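Local coordinates for hypothetical protein BACOVA_04980 (Bacteroides ovatus, PDB 3UFI) that is probably a fimbrial (FimA-like) pilus subunit of a gut bacterium, with a likely part in cell adhesion, at residues Ile44-Glu49 with Leu98-Pro103; Tyr63-Tyr68 with Tyr102-Ala107; Ser207-Asp212 with Ala223-Phe228. All coordinates share one frame; numbering follows the deposited sequence.

In the fold
Contacts 1 and 2 form one neighbourhood, their centres about 7 Å apart, and both reach the sheet in which strand 43-51 lies between strands 66-72 and 95-102. In chain order, Ile44-Glu49 and Tyr63-Tyr68 come first; Leu98-Pro103 and Tyr102-Ala107 then follow as one continuous run, sharing Tyr102 and Pro103. Contact 1 is thus strand pairing, and contact 2 ties the exit of strand 95-102 to the entry of strand 66-72. Contact 3 comes later in sequence, across the centre of the chain; its centre is about 27 Å from each of the other two, and its nearest atoms are about 9 Å away. The first two consolidate one sheet, the third another region of this fimbrillin-like chain.

Contact 1: residues Ile44-Glu49 with Leu98-Pro103; sequences IGVTVE and LNAYYP
Gly45 lies beneath the ring of Tyr101 in a tightly packed part of this strand pair. Strands 44-49 and 98-102 run antiparallel, 165° between their N-to-C directions, with axes 4.7 Å apart, and two hydrogen-bonded pairs, Gly45 with Tyr101 and Thr47 with Asn99, supply four backbone bonds. The straightest, at 175°, runs from Thr47 N to Asn99 O over 2.9 Å. Tyr101 carries CG between its backbone N and carbonyl carbon (chi1 77°), which folds the ring back across the neighbouring strand: Tyr101 CE1 comes within 3.7 Å of Gly45 CA, and Gly45 N sits over one ring face, displaced toward the rim. A beta carbon on Gly45 would collide with CE1. The ring's hydroxyl reaches beyond the pair to Asn65 and Gln105.

The other face is purely apolar. Leu98 bridges two valines, its CD2 3.9 Å from Val46 CG1 and its CG 4.0 Å from Val48 CG2, while Phe153 and Phe155 of strand 150-156 cover Val46, Leu98 and Ala100.

Packing is looser at the Glu49 end, which is partly exposed. Asn99 ND2 donates to Glu49 OE1 over 2.8 Å, the oxygen accepting on its anti lone pair, directed away from the other carboxylate oxygen. The bond is doubtful, resting on one of two deposited copies of Asn99 and a poorly ordered Glu49. Asn99 OD1 instead accepts from Gln141, outside the pair. A tyrosine laid over a cross-strand glycine is the aromatic rescue of glycine, here within an antiparallel sheet with one hydrophobic face.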
ATOM      1  N   ILE A  44       8.890  -2.875   8.508  1.00 26.40           N
ATOM      2  CA  ILE A  44       8.173  -4.072   8.070  1.00 24.68           C
ATOM      3  C   ILE A  44       8.062  -5.060   9.250  1.00 28.75           C
ATOM      4  O   ILE A  44       8.858  -4.998  10.182  1.00 27.89           O
ATOM      5  CB  ILE A  44       8.869  -4.727   6.820  1.00 25.97           C
ATOM      6  CG1 ILE A  44      10.304  -5.254   7.154  1.00 24.98           C
ATOM      7  CG2 ILE A  44       8.834  -3.778   5.579  1.00 23.15           C
ATOM      8  CD1 ILE A  44      10.981  -6.143   6.052  1.00 24.62           C
ATOM      9  N   GLY A  45       7.072  -5.942   9.192  1.00 26.63           N
ATOM     10  CA  GLY A  45       6.892  -7.014  10.159  1.00 27.26           C
ATOM     11  C   GLY A  45       7.182  -8.316   9.457  1.00 30.42           C
ATOM     12  O   GLY A  45       6.652  -8.533   8.375  1.00 29.17           O
ATOM     13  N   VAL A  46       8.073  -9.151  10.014  1.00 27.53           N
ATOM     14  CA  VAL A  46       8.526 -10.435   9.427  1.00 25.76           C
ATOM     15  C   VAL A  46       8.075 -11.610  10.319  1.00 30.96           C
ATOM     16  O   VAL A  46       8.293 -11.614  11.533  1.00 28.41           O
ATOM     17  CB  VAL A  46      10.065 -10.445   9.174  1.00 28.74           C
ATOM     18  CG1 VAL A  46      10.538 -11.792   8.610  1.00 27.90           C
ATOM     19  CG2 VAL A  46      10.467  -9.304   8.220  1.00 27.69           C
ATOM     20  N   THR A  47       7.400 -12.590   9.700  1.00 29.99           N
ATOM     21  CA  THR A  47       6.880 -13.762  10.379  1.00 29.77           C
ATOM     22  C   THR A  47       7.439 -15.044   9.741  1.00 33.40           C
ATOM     23  O   THR A  47       7.396 -15.194   8.518  1.00 31.84           O
ATOM     24  CB  THR A  47       5.338 -13.741  10.320  1.00 32.42           C
ATOM     25  OG1 THR A  47       4.870 -12.530  10.908  1.00 32.53           O
ATOM     26  CG2 THR A  47       4.689 -14.926  11.032  1.00 27.10           C
ATOM     27  N   VAL A  48       7.889 -15.981  10.589  1.00 30.60           N
ATOM     28  CA  VAL A  48       8.303 -17.328  10.186  1.00 30.89           C
ATOM     29  C   VAL A  48       7.015 -18.149  10.180  1.00 38.17           C
ATOM     30  O   VAL A  48       6.441 -18.412  11.238  1.00 36.21           O
ATOM     31  CB  VAL A  48       9.415 -17.927  11.063  1.00 33.74           C
ATOM     32  CG1 VAL A  48       9.724 -19.361  10.635  1.00 34.15           C
ATOM     33  CG2 VAL A  48      10.670 -17.062  10.993  1.00 32.48           C
ATOM     34  N   GLU A  49       6.502 -18.411   8.974  1.00 40.05           N
ATOM     35  CA  GLU A  49       5.233 -19.094   8.732  1.00 44.01           C
ATOM     36  C   GLU A  49       5.364 -20.593   8.948  1.00 54.34           C
ATOM     37  O   GLU A  49       4.623 -21.168   9.742  1.00 56.37           O
ATOM     38  CB  GLU A  49       4.720 -18.782   7.303  1.00 45.63           C
ATOM     39  CG  GLU A  49       3.580 -19.686   6.849  1.00 64.71           C
ATOM     40  CD  GLU A  49       2.922 -19.362   5.524  1.00 96.69           C
ATOM     41  OE1 GLU A  49       2.608 -18.173   5.288  1.00101.30           O
ATOM     42  OE2 GLU A  49       2.655 -20.311   4.751  1.00 93.38           O
ATOM     43  N   LEU A  98       8.548 -17.602   4.926  1.00 28.90           N
ATOM     44  CA  LEU A  98       8.454 -16.359   5.689  1.00 28.33           C
ATOM     45  C   LEU A  98       7.546 -15.395   4.995  1.00 32.25           C
ATOM     46  O   LEU A  98       7.543 -15.340   3.769  1.00 33.38           O
ATOM     47  CB  LEU A  98       9.850 -15.694   5.855  1.00 27.58           C
ATOM     48  CG  LEU A  98      10.709 -16.080   7.068  1.00 29.97           C
ATOM     49  CD1 LEU A  98      11.197 -17.537   6.984  1.00 28.51           C
ATOM     50  CD2 LEU A  98      11.920 -15.163   7.168  1.00 30.19           C
ATOM     51  N   ASN A  99       6.784 -14.620   5.761  1.00 28.69           N
ATOM     52  CA  ASN A  99       5.869 -13.582   5.267  0.50 27.92           C
ATOM     53  C   ASN A  99       6.330 -12.249   5.758  1.00 30.48           C
ATOM     54  O   ASN A  99       6.922 -12.190   6.839  1.00 29.28           O
ATOM     55  CB  ASN A  99       4.420 -13.794   5.763  0.50 27.51           C
ATOM     56  CG  ASN A  99       3.790 -15.105   5.434  0.50 41.51           C
ATOM     57  OD1 ASN A  99       3.849 -15.591   4.305  0.50 34.60           O
ATOM     58  ND2 ASN A  99       3.119 -15.675   6.416  0.50 35.99           N
ATOM     59  N   ALA A 100       6.048 -11.180   5.035  1.00 27.28           N
ATOM     60  CA  ALA A 100       6.397  -9.860   5.521  1.00 26.43           C
ATOM     61  C   ALA A 100       5.356  -8.865   5.050  1.00 27.87           C
ATOM     62  O   ALA A 100       4.670  -9.116   4.064  1.00 25.68           O
ATOM     63  CB  ALA A 100       7.800  -9.469   5.058  1.00 26.68           C
ATOM     64  N   TYR A 101       5.195  -7.755   5.785  1.00 26.45           N
ATOM     65  CA  TYR A 101       4.225  -6.739   5.386  1.00 25.21           C
ATOM     66  C   TYR A 101       4.732  -5.378   5.797  1.00 29.62           C
ATOM     67  O   TYR A 101       5.575  -5.268   6.669  1.00 29.75           O
ATOM     68  CB  TYR A 101       2.835  -7.028   6.000  1.00 24.81           C
ATOM     69  CG  TYR A 101       2.776  -6.645   7.460  1.00 24.80           C
ATOM     70  CD1 TYR A 101       3.236  -7.516   8.450  1.00 24.94           C
ATOM     71  CD2 TYR A 101       2.348  -5.376   7.853  1.00 24.49           C
ATOM     72  CE1 TYR A 101       3.245  -7.145   9.787  1.00 24.06           C
ATOM     73  CE2 TYR A 101       2.362  -4.993   9.194  1.00 25.30           C
ATOM     74  CZ  TYR A 101       2.813  -5.881  10.156  1.00 30.06           C
ATOM     75  OH  TYR A 101       2.837  -5.508  11.480  1.00 27.07           O
ATOM     76  N   TYR A 102       4.199  -4.348   5.171  1.00 26.66           N
ATOM     77  CA  TYR A 102       4.462  -2.940   5.442  1.00 24.75           C
ATOM     78  C   TYR A 102       3.104  -2.226   5.478  1.00 27.99           C
ATOM     79  O   TYR A 102       2.250  -2.609   4.692  1.00 29.03           O
ATOM     80  CB  TYR A 102       5.382  -2.350   4.335  1.00 24.18           C
ATOM     81  CG  TYR A 102       5.420  -0.834   4.311  1.00 24.19           C
ATOM     82  CD1 TYR A 102       4.426  -0.097   3.656  1.00 25.61           C
ATOM     83  CD2 TYR A 102       6.419  -0.127   4.985  1.00 23.34           C
ATOM     84  CE1 TYR A 102       4.408   1.295   3.702  1.00 24.45           C
ATOM     85  CE2 TYR A 102       6.409   1.269   5.033  1.00 23.13           C
ATOM     86  CZ  TYR A 102       5.396   1.971   4.401  1.00 30.62           C
ATOM     87  OH  TYR A 102       5.394   3.340   4.415  1.00 33.33           O
ATOM     88  N   PRO A 103       2.872  -1.154   6.272  1.00 24.87           N
ATOM     89  CA  PRO A 103       3.730  -0.602   7.339  1.00 23.93           C
ATOM     90  C   PRO A 103       3.575  -1.405   8.628  1.00 29.02           C
ATOM     91  O   PRO A 103       2.451  -1.761   9.032  1.00 28.50           O
ATOM     92  CB  PRO A 103       3.212   0.845   7.510  1.00 25.44           C
ATOM     93  CG  PRO A 103       1.870   0.922   6.798  1.00 30.02           C
ATOM     94  CD  PRO A 103       1.573  -0.447   6.212  1.00 25.88           C
TER

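Contact 2: residues Tyr63-Tyr68 with Tyr102-Ala107; sequences YINIQY and YPYQGA
Asn65 makes all three hydrogen bonds between Tyr63-Tyr68 and Tyr102-Ala107. Its backbone adopts the left-handed helical conformation, and Asn65 and Ile66 together face Val46, which defines a G1 beta bulge at the entry to strand 66-72. The bulge leaves the carbonyl of Asn65 turned to the loop, where Tyr104 OH donates to Asn65 O at 2.8 Å, from a position tilted out of the carbonyl plane. The side chain extends with CG anti to the backbone N (chi1 -164°), carrying its amide to the loop backbone. There Asn65 ND2 donates to Gln105 O at 3.0 Å, nearly within the amide plane and on a carbonyl lone pair. Asn65 ND2 also donates to Ala107 O at 3.0 Å, but from above that carbonyl's plane and with a bend to 151° at the hydrogen. The amide oxygen is taken up by Tyr101. Gly106 lies between the two accepting carbonyls with backbone angles that only glycine takes up comfortably; a beta carbon there would press on Asn65 ND2 and on the preceding carbonyl oxygen.

Beyond Ile66, whose CB points away from the loop, Gln67 lies across the Tyr104 ring. Gln67 CB is 3.5 Å from the centroid of the Tyr104 ring, nearly on the normal, a CH-pi contact. Further out, the extended chain brings the amide almost parallel to the ring, the planes 7° apart, with Gln67 CD 3.6 Å from Tyr104 CD2. Arg43 binds the amide oxygen of Gln67.

Gripped through both ends of its amide, the asparagine is fixed in rotation; with Tyr104 held by hydroxyl and face, hydrogen bonds from Asn65 and stacking by Gln67 together secure the irregular loop to the bulged strand.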
ATOM      1  N   TYR A  63       9.064 -16.026  16.273  1.00 34.63           N
ATOM      2  CA  TYR A  63       9.339 -15.109  15.186  1.00 31.57           C
ATOM      3  C   TYR A  63       8.073 -14.781  14.403  1.00 34.85           C
ATOM      4  O   TYR A  63       7.863 -15.214  13.263  1.00 32.90           O
ATOM      5  CB  TYR A  63      10.460 -15.667  14.317  1.00 30.45           C
ATOM      6  CG  TYR A  63      11.723 -15.976  15.098  1.00 30.00           C
ATOM      7  CD1 TYR A  63      12.267 -15.046  15.985  1.00 30.47           C
ATOM      8  CD2 TYR A  63      12.418 -17.171  14.898  1.00 30.74           C
ATOM      9  CE1 TYR A  63      13.466 -15.302  16.660  1.00 30.26           C
ATOM     10  CE2 TYR A  63      13.620 -17.437  15.565  1.00 31.12           C
ATOM     11  CZ  TYR A  63      14.143 -16.494  16.438  1.00 37.31           C
ATOM     12  OH  TYR A  63      15.331 -16.735  17.089  1.00 39.61           O
ATOM     13  N   ILE A  64       7.227 -13.990  15.066  1.00 30.30           N
ATOM     14  CA  ILE A  64       5.966 -13.498  14.542  1.00 29.47           C
ATOM     15  C   ILE A  64       5.986 -11.971  14.603  1.00 31.80           C
ATOM     16  O   ILE A  64       6.288 -11.431  15.660  1.00 32.51           O
ATOM     17  CB  ILE A  64       4.779 -14.095  15.345  1.00 32.57           C
ATOM     18  CG1 ILE A  64       4.763 -15.637  15.273  1.00 33.49           C
ATOM     19  CG2 ILE A  64       3.436 -13.489  14.897  1.00 30.80           C
ATOM     20  CD1 ILE A  64       3.864 -16.301  16.350  1.00 32.62           C
ATOM     21  N   ASN A  65       5.685 -11.275  13.481  1.00 27.39           N
ATOM     22  CA  ASN A  65       5.601  -9.812  13.455  1.00 26.62           C
ATOM     23  C   ASN A  65       6.854  -9.150  14.099  1.00 28.67           C
ATOM     24  O   ASN A  65       6.744  -8.286  14.962  1.00 26.14           O
ATOM     25  CB  ASN A  65       4.312  -9.363  14.198  1.00 24.34           C
ATOM     26  CG  ASN A  65       3.896  -7.948  13.941  1.00 35.34           C
ATOM     27  OD1 ASN A  65       3.880  -7.488  12.805  1.00 30.65           O
ATOM     28  ND2 ASN A  65       3.510  -7.235  14.993  1.00 27.12           N
ATOM     29  N   ILE A  66       8.036  -9.559  13.658  1.00 26.80           N
ATOM     30  CA  ILE A  66       9.293  -9.007  14.160  1.00 26.16           C
ATOM     31  C   ILE A  66       9.551  -7.748  13.362  1.00 28.91           C
ATOM     32  O   ILE A  66       9.556  -7.817  12.145  1.00 27.25           O
ATOM     33  CB  ILE A  66      10.467 -10.037  14.088  1.00 28.02           C
ATOM     34  CG1 ILE A  66      10.124 -11.356  14.837  1.00 29.26           C
ATOM     35  CG2 ILE A  66      11.799  -9.416  14.565  1.00 24.80           C
ATOM     36  CD1 ILE A  66       9.744 -11.253  16.379  1.00 31.01           C
ATOM     37  N   GLN A  67       9.758  -6.608  14.038  1.00 26.87           N
ATOM     38  CA  GLN A  67       9.979  -5.345  13.341  1.00 25.82           C
ATOM     39  C   GLN A  67      11.414  -5.214  12.810  1.00 28.66           C
ATOM     40  O   GLN A  67      12.360  -5.444  13.543  1.00 27.69           O
ATOM     41  CB  GLN A  67       9.647  -4.147  14.250  1.00 26.64           C
ATOM     42  CG  GLN A  67       9.573  -2.833  13.443  1.00 25.32           C
ATOM     43  CD  GLN A  67       9.390  -1.602  14.278  1.00 35.44           C
ATOM     44  OE1 GLN A  67       9.160  -0.527  13.758  1.00 31.11           O
ATOM     45  NE2 GLN A  67       9.499  -1.710  15.584  1.00 24.21           N
ATOM     46  N   TYR A  68      11.535  -4.832  11.530  1.00 25.61           N
ATOM     47  CA  TYR A  68      12.766  -4.521  10.802  1.00 24.25           C
ATOM     48  C   TYR A  68      12.617  -3.103  10.247  1.00 29.01           C
ATOM     49  O   TYR A  68      11.508  -2.677   9.931  1.00 26.04           O
ATOM     50  CB  TYR A  68      13.061  -5.539   9.669  1.00 23.42           C
ATOM     51  CG  TYR A  68      13.612  -6.862  10.155  1.00 23.60           C
ATOM     52  CD1 TYR A  68      12.793  -7.794  10.792  1.00 25.63           C
ATOM     53  CD2 TYR A  68      14.955  -7.184   9.986  1.00 24.34           C
ATOM     54  CE1 TYR A  68      13.303  -9.014  11.249  1.00 26.91           C
ATOM     55  CE2 TYR A  68      15.478  -8.388  10.456  1.00 25.05           C
ATOM     56  CZ  TYR A  68      14.651  -9.293  11.100  1.00 29.27           C
ATOM     57  OH  TYR A  68      15.161 -10.491  11.506  1.00 31.54           O
ATOM     58  N   TYR A 102       4.199  -4.348   5.171  1.00 26.66           N
ATOM     59  CA  TYR A 102       4.462  -2.940   5.442  1.00 24.75           C
ATOM     60  C   TYR A 102       3.104  -2.226   5.478  1.00 27.99           C
ATOM     61  O   TYR A 102       2.250  -2.609   4.692  1.00 29.03           O
ATOM     62  CB  TYR A 102       5.382  -2.350   4.335  1.00 24.18           C
ATOM     63  CG  TYR A 102       5.420  -0.834   4.311  1.00 24.19           C
ATOM     64  CD1 TYR A 102       4.426  -0.097   3.656  1.00 25.61           C
ATOM     65  CD2 TYR A 102       6.419  -0.127   4.985  1.00 23.34           C
ATOM     66  CE1 TYR A 102       4.408   1.295   3.702  1.00 24.45           C
ATOM     67  CE2 TYR A 102       6.409   1.269   5.033  1.00 23.13           C
ATOM     68  CZ  TYR A 102       5.396   1.971   4.401  1.00 30.62           C
ATOM     69  OH  TYR A 102       5.394   3.340   4.415  1.00 33.33           O
ATOM     70  N   PRO A 103       2.872  -1.154   6.272  1.00 24.87           N
ATOM     71  CA  PRO A 103       3.730  -0.602   7.339  1.00 23.93           C
ATOM     72  C   PRO A 103       3.575  -1.405   8.628  1.00 29.02           C
ATOM     73  O   PRO A 103       2.451  -1.761   9.032  1.00 28.50           O
ATOM     74  CB  PRO A 103       3.212   0.845   7.510  1.00 25.44           C
ATOM     75  CG  PRO A 103       1.870   0.922   6.798  1.00 30.02           C
ATOM     76  CD  PRO A 103       1.573  -0.447   6.212  1.00 25.88           C
ATOM     77  N   TYR A 104       4.702  -1.649   9.310  1.00 25.34           N
ATOM     78  CA  TYR A 104       4.677  -2.357  10.586  1.00 24.64           C
ATOM     79  C   TYR A 104       3.741  -1.717  11.608  1.00 28.26           C
ATOM     80  O   TYR A 104       3.694  -0.496  11.745  1.00 29.35           O
ATOM     81  CB  TYR A 104       6.080  -2.375  11.224  1.00 24.89           C
ATOM     82  CG  TYR A 104       6.136  -3.222  12.479  1.00 24.46           C
ATOM     83  CD1 TYR A 104       6.294  -4.599  12.401  1.00 26.26           C
ATOM     84  CD2 TYR A 104       6.000  -2.646  13.749  1.00 24.27           C
ATOM     85  CE1 TYR A 104       6.336  -5.392  13.544  1.00 25.38           C
ATOM     86  CE2 TYR A 104       6.021  -3.434  14.903  1.00 24.87           C
ATOM     87  CZ  TYR A 104       6.228  -4.806  14.789  1.00 27.08           C
ATOM     88  OH  TYR A 104       6.265  -5.638  15.865  1.00 24.91           O
ATOM     89  N   GLN A 105       3.082  -2.557  12.391  1.00 24.86           N
ATOM     90  CA  GLN A 105       2.374  -2.136  13.589  1.00 25.52           C
ATOM     91  C   GLN A 105       2.380  -3.306  14.564  1.00 28.17           C
ATOM     92  O   GLN A 105       2.618  -4.447  14.167  1.00 26.02           O
ATOM     93  CB  GLN A 105       0.965  -1.601  13.307  1.00 27.06           C
ATOM     94  CG  GLN A 105      -0.064  -2.637  12.900  1.00 31.62           C
ATOM     95  CD  GLN A 105      -1.434  -2.015  12.939  1.00 39.37           C
ATOM     96  OE1 GLN A 105      -2.220  -2.206  13.872  1.00 34.82           O
ATOM     97  NE2 GLN A 105      -1.734  -1.238  11.925  1.00 28.49           N
ATOM     98  N   GLY A 106       2.124  -3.021  15.825  1.00 26.01           N
ATOM     99  CA  GLY A 106       2.013  -4.078  16.796  1.00 25.23           C
ATOM    100  C   GLY A 106       3.248  -4.353  17.590  1.00 30.19           C
ATOM    101  O   GLY A 106       4.126  -3.501  17.709  1.00 30.08           O
ATOM    102  N   ALA A 107       3.279  -5.558  18.170  1.00 26.98           N
ATOM    103  CA  ALA A 107       4.323  -5.992  19.080  1.00 26.64           C
ATOM    104  C   ALA A 107       5.037  -7.233  18.532  1.00 30.53           C
ATOM    105  O   ALA A 107       4.472  -7.954  17.705  1.00 28.95           O
ATOM    106  CB  ALA A 107       3.711  -6.267  20.447  1.00 27.66           C
TER

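Contact 3: residues Ser207-Asp212 with Ala223-Phe228; sequences SELSMD and ASIILF
Leu209 and Met211 face Ala223 and Ile225 across two extended backbones that share no hydrogen bond. The touching parts run 151° apart in direction, roughly antiparallel, but their nearest CA atoms are 8.6 Å (Met211 to Ala223) and 9.4 Å (Leu209 to Ile225) apart, well beyond the spacing of paired strands. Each backbone bonds to a different neighbour instead: Leu209 and Met211 to Leu181 and Val179, Ala223 and Ile225 to Leu164 and Ile162. The segments therefore meet as layers, through side chains alone.

Ile225 makes its contacts with two branches. Ile225 CG2, anti to the backbone N, points to Leu209 and lies 4.0 Å from Leu209 CD1, the two side chains sliding past each other in opposite directions. The other branch turns to Met211, a selenomethionine whose chain bends at chi3 (-68°) and lays its terminal methyl against the isoleucine: Met211 CE is 3.6 Å from Ile225 CG1 and 3.7 Å from Ile225 CD1. The selenium follows alongside, with Met211 SE 3.8 Å from Ile225 CG1. Met211 CE also meets Ala223 CB at 4.1 Å, so the methyl rests against two residues of the facing segment. With an alanine in place of Ile225, the Met211 methyl and the Leu209 branches would probably lose their shared partner, leaving a gap between the layers and Met211 freer to turn.

Leu227 adds a marginal contact to Leu209. Facing away from this interface, Ser224 bonds through its hydroxyl to Gln132. Buried apolar residues taken at every second position from two extended layers, each hydrogen-bonded to its own neighbour, are consistent with the interior of a beta sandwich, as in transthyretin-like fimbrillin folds.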
ATOM      1  N   SER A 207     -21.386   7.566   2.233  1.00 35.08           N
ATOM      2  CA  SER A 207     -19.976   7.783   2.601  1.00 33.31           C
ATOM      3  C   SER A 207     -19.418   8.973   1.798  1.00 36.45           C
ATOM      4  O   SER A 207     -19.909   9.280   0.712  1.00 34.44           O
ATOM      5  CB  SER A 207     -19.143   6.533   2.344  1.00 33.98           C
ATOM      6  OG  SER A 207     -18.861   6.440   0.959  1.00 38.70           O
ATOM      7  N   GLU A 208     -18.412   9.647   2.343  1.00 33.58           N
ATOM      8  CA  GLU A 208     -17.829  10.789   1.678  1.00 32.63           C
ATOM      9  C   GLU A 208     -16.355  10.885   1.986  1.00 34.83           C
ATOM     10  O   GLU A 208     -15.974  10.878   3.150  1.00 35.80           O
ATOM     11  CB  GLU A 208     -18.553  12.074   2.122  1.00 35.05           C
ATOM     12  CG  GLU A 208     -18.226  13.307   1.295  1.00 48.11           C
ATOM     13  CD  GLU A 208     -18.890  14.560   1.838  1.00 71.72           C
ATOM     14  OE1 GLU A 208     -20.125  14.698   1.673  1.00 69.17           O
ATOM     15  OE2 GLU A 208     -18.183  15.384   2.466  1.00 57.56           O
ATOM     16  N   LEU A 209     -15.528  10.971   0.944  1.00 29.51           N
ATOM     17  CA  LEU A 209     -14.099  11.202   1.068  1.00 29.90           C
ATOM     18  C   LEU A 209     -13.842  12.570   0.430  1.00 34.41           C
ATOM     19  O   LEU A 209     -14.365  12.840  -0.652  1.00 35.44           O
ATOM     20  CB  LEU A 209     -13.278  10.053   0.415  1.00 29.64           C
ATOM     21  CG  LEU A 209     -11.758  10.190   0.426  1.00 34.95           C
ATOM     22  CD1 LEU A 209     -11.092   8.846   0.670  1.00 35.27           C
ATOM     23  CD2 LEU A 209     -11.244  10.819  -0.880  1.00 36.75           C
ATOM     24  N   SER A 210     -13.104  13.449   1.107  1.00 30.57           N
ATOM     25  CA  SER A 210     -12.833  14.778   0.559  1.00 31.04           C
ATOM     26  C   SER A 210     -11.383  15.157   0.730  1.00 35.33           C
ATOM     27  O   SER A 210     -10.735  14.722   1.680  1.00 34.30           O
ATOM     28  CB  SER A 210     -13.744  15.844   1.166  1.00 34.41           C
ATOM     29  OG  SER A 210     -13.528  16.050   2.549  1.00 45.27           O
HETATM   30  N   MSE A 211     -10.855  15.922  -0.229  1.00 32.34           N
HETATM   31  CA  MSE A 211      -9.452  16.352  -0.216  1.00 31.90           C
HETATM   32  C   MSE A 211      -9.303  17.726  -0.796  1.00 36.15           C
HETATM   33  O   MSE A 211      -9.955  18.030  -1.790  1.00 36.06           O
HETATM   34  CB  MSE A 211      -8.561  15.422  -1.088  1.00 32.38           C
HETATM   35  CG  MSE A 211      -8.552  13.958  -0.741  1.00 37.42           C
HETATM   36 SE   MSE A 211      -7.660  12.982  -2.187  0.75 42.50          SE
HETATM   37  CE  MSE A 211      -9.035  13.251  -3.612  1.00 41.17           C
ATOM     38  N   ASP A 212      -8.349  18.494  -0.287  1.00 34.30           N
ATOM     39  CA  ASP A 212      -7.976  19.770  -0.878  1.00 35.73           C
ATOM     40  C   ASP A 212      -6.854  19.504  -1.871  1.00 40.13           C
ATOM     41  O   ASP A 212      -5.880  18.861  -1.497  1.00 40.70           O
ATOM     42  CB  ASP A 212      -7.555  20.781   0.199  1.00 39.03           C
ATOM     43  CG  ASP A 212      -8.706  21.189   1.095  1.00 51.27           C
ATOM     44  OD1 ASP A 212      -9.707  21.699   0.574  1.00 53.30           O
ATOM     45  OD2 ASP A 212      -8.607  20.985   2.313  1.00 64.61           O
ATOM     46  N   ALA A 223      -4.782  13.939  -8.467  1.00 36.00           N
ATOM     47  CA  ALA A 223      -5.122  13.500  -7.121  1.00 35.65           C
ATOM     48  C   ALA A 223      -5.098  11.978  -7.090  1.00 36.63           C
ATOM     49  O   ALA A 223      -5.688  11.348  -7.960  1.00 36.09           O
ATOM     50  CB  ALA A 223      -6.496  14.009  -6.734  1.00 36.66           C
ATOM     51  N   SER A 224      -4.403  11.380  -6.130  1.00 32.30           N
ATOM     52  CA  SER A 224      -4.415   9.919  -6.053  1.00 31.52           C
ATOM     53  C   SER A 224      -5.069   9.502  -4.757  1.00 33.66           C
ATOM     54  O   SER A 224      -4.870  10.140  -3.728  1.00 33.96           O
ATOM     55  CB  SER A 224      -3.019   9.334  -6.209  1.00 35.10           C
ATOM     56  OG  SER A 224      -2.332   9.293  -4.972  1.00 45.08           O
ATOM     57  N   ILE A 225      -5.919   8.487  -4.823  1.00 29.40           N
ATOM     58  CA  ILE A 225      -6.629   7.990  -3.656  1.00 28.96           C
ATOM     59  C   ILE A 225      -6.321   6.516  -3.490  1.00 31.03           C
ATOM     60  O   ILE A 225      -6.688   5.713  -4.352  1.00 29.98           O
ATOM     61  CB  ILE A 225      -8.182   8.245  -3.747  1.00 31.99           C
ATOM     62  CG1 ILE A 225      -8.519   9.721  -4.000  1.00 33.93           C
ATOM     63  CG2 ILE A 225      -8.921   7.745  -2.508  1.00 30.77           C
ATOM     64  CD1 ILE A 225      -9.145   9.971  -5.300  1.00 42.52           C
ATOM     65  N   ILE A 226      -5.676   6.152  -2.379  1.00 28.34           N
ATOM     66  CA  ILE A 226      -5.460   4.740  -2.050  1.00 27.89           C
ATOM     67  C   ILE A 226      -6.703   4.271  -1.265  1.00 31.76           C
ATOM     68  O   ILE A 226      -7.109   4.922  -0.308  1.00 31.72           O
ATOM     69  CB  ILE A 226      -4.123   4.479  -1.299  1.00 29.95           C
ATOM     70  CG1 ILE A 226      -2.926   4.681  -2.234  1.00 29.65           C
ATOM     71  CG2 ILE A 226      -4.110   3.067  -0.667  1.00 28.36           C
ATOM     72  CD1 ILE A 226      -1.527   4.446  -1.564  1.00 30.49           C
ATOM     73  N   LEU A 227      -7.305   3.160  -1.690  1.00 29.43           N
ATOM     74  CA  LEU A 227      -8.515   2.584  -1.105  1.00 30.45           C
ATOM     75  C   LEU A 227      -8.368   1.109  -0.916  1.00 32.20           C
ATOM     76  O   LEU A 227      -7.510   0.506  -1.550  1.00 31.92           O
ATOM     77  CB  LEU A 227      -9.712   2.776  -2.094  1.00 31.92           C
ATOM     78  CG  LEU A 227     -10.290   4.152  -2.334  1.00 38.67           C
ATOM     79  CD1 LEU A 227     -11.323   4.083  -3.410  1.00 39.45           C
ATOM     80  CD2 LEU A 227     -10.947   4.712  -1.068  1.00 42.82           C
ATOM     81  N   PHE A 228      -9.299   0.490  -0.176  1.00 27.39           N
ATOM     82  CA  PHE A 228      -9.343  -0.951  -0.112  1.00 26.70           C
ATOM     83  C   PHE A 228      -9.934  -1.474  -1.419  1.00 31.47           C
ATOM     84  O   PHE A 228     -10.868  -0.860  -1.953  1.00 31.82           O
ATOM     85  CB  PHE A 228     -10.136  -1.456   1.105  1.00 27.78           C
ATOM     86  CG  PHE A 228      -9.350  -1.349   2.388  1.00 28.84           C
ATOM     87  CD1 PHE A 228      -8.381  -2.295   2.711  1.00 29.96           C
ATOM     88  CD2 PHE A 228      -9.595  -0.315   3.290  1.00 31.42           C
ATOM     89  CE1 PHE A 228      -7.632  -2.181   3.886  1.00 31.03           C
ATOM     90  CE2 PHE A 228      -8.858  -0.208   4.475  1.00 33.91           C
ATOM     91  CZ  PHE A 228      -7.885  -1.145   4.770  1.00 31.51           C
TER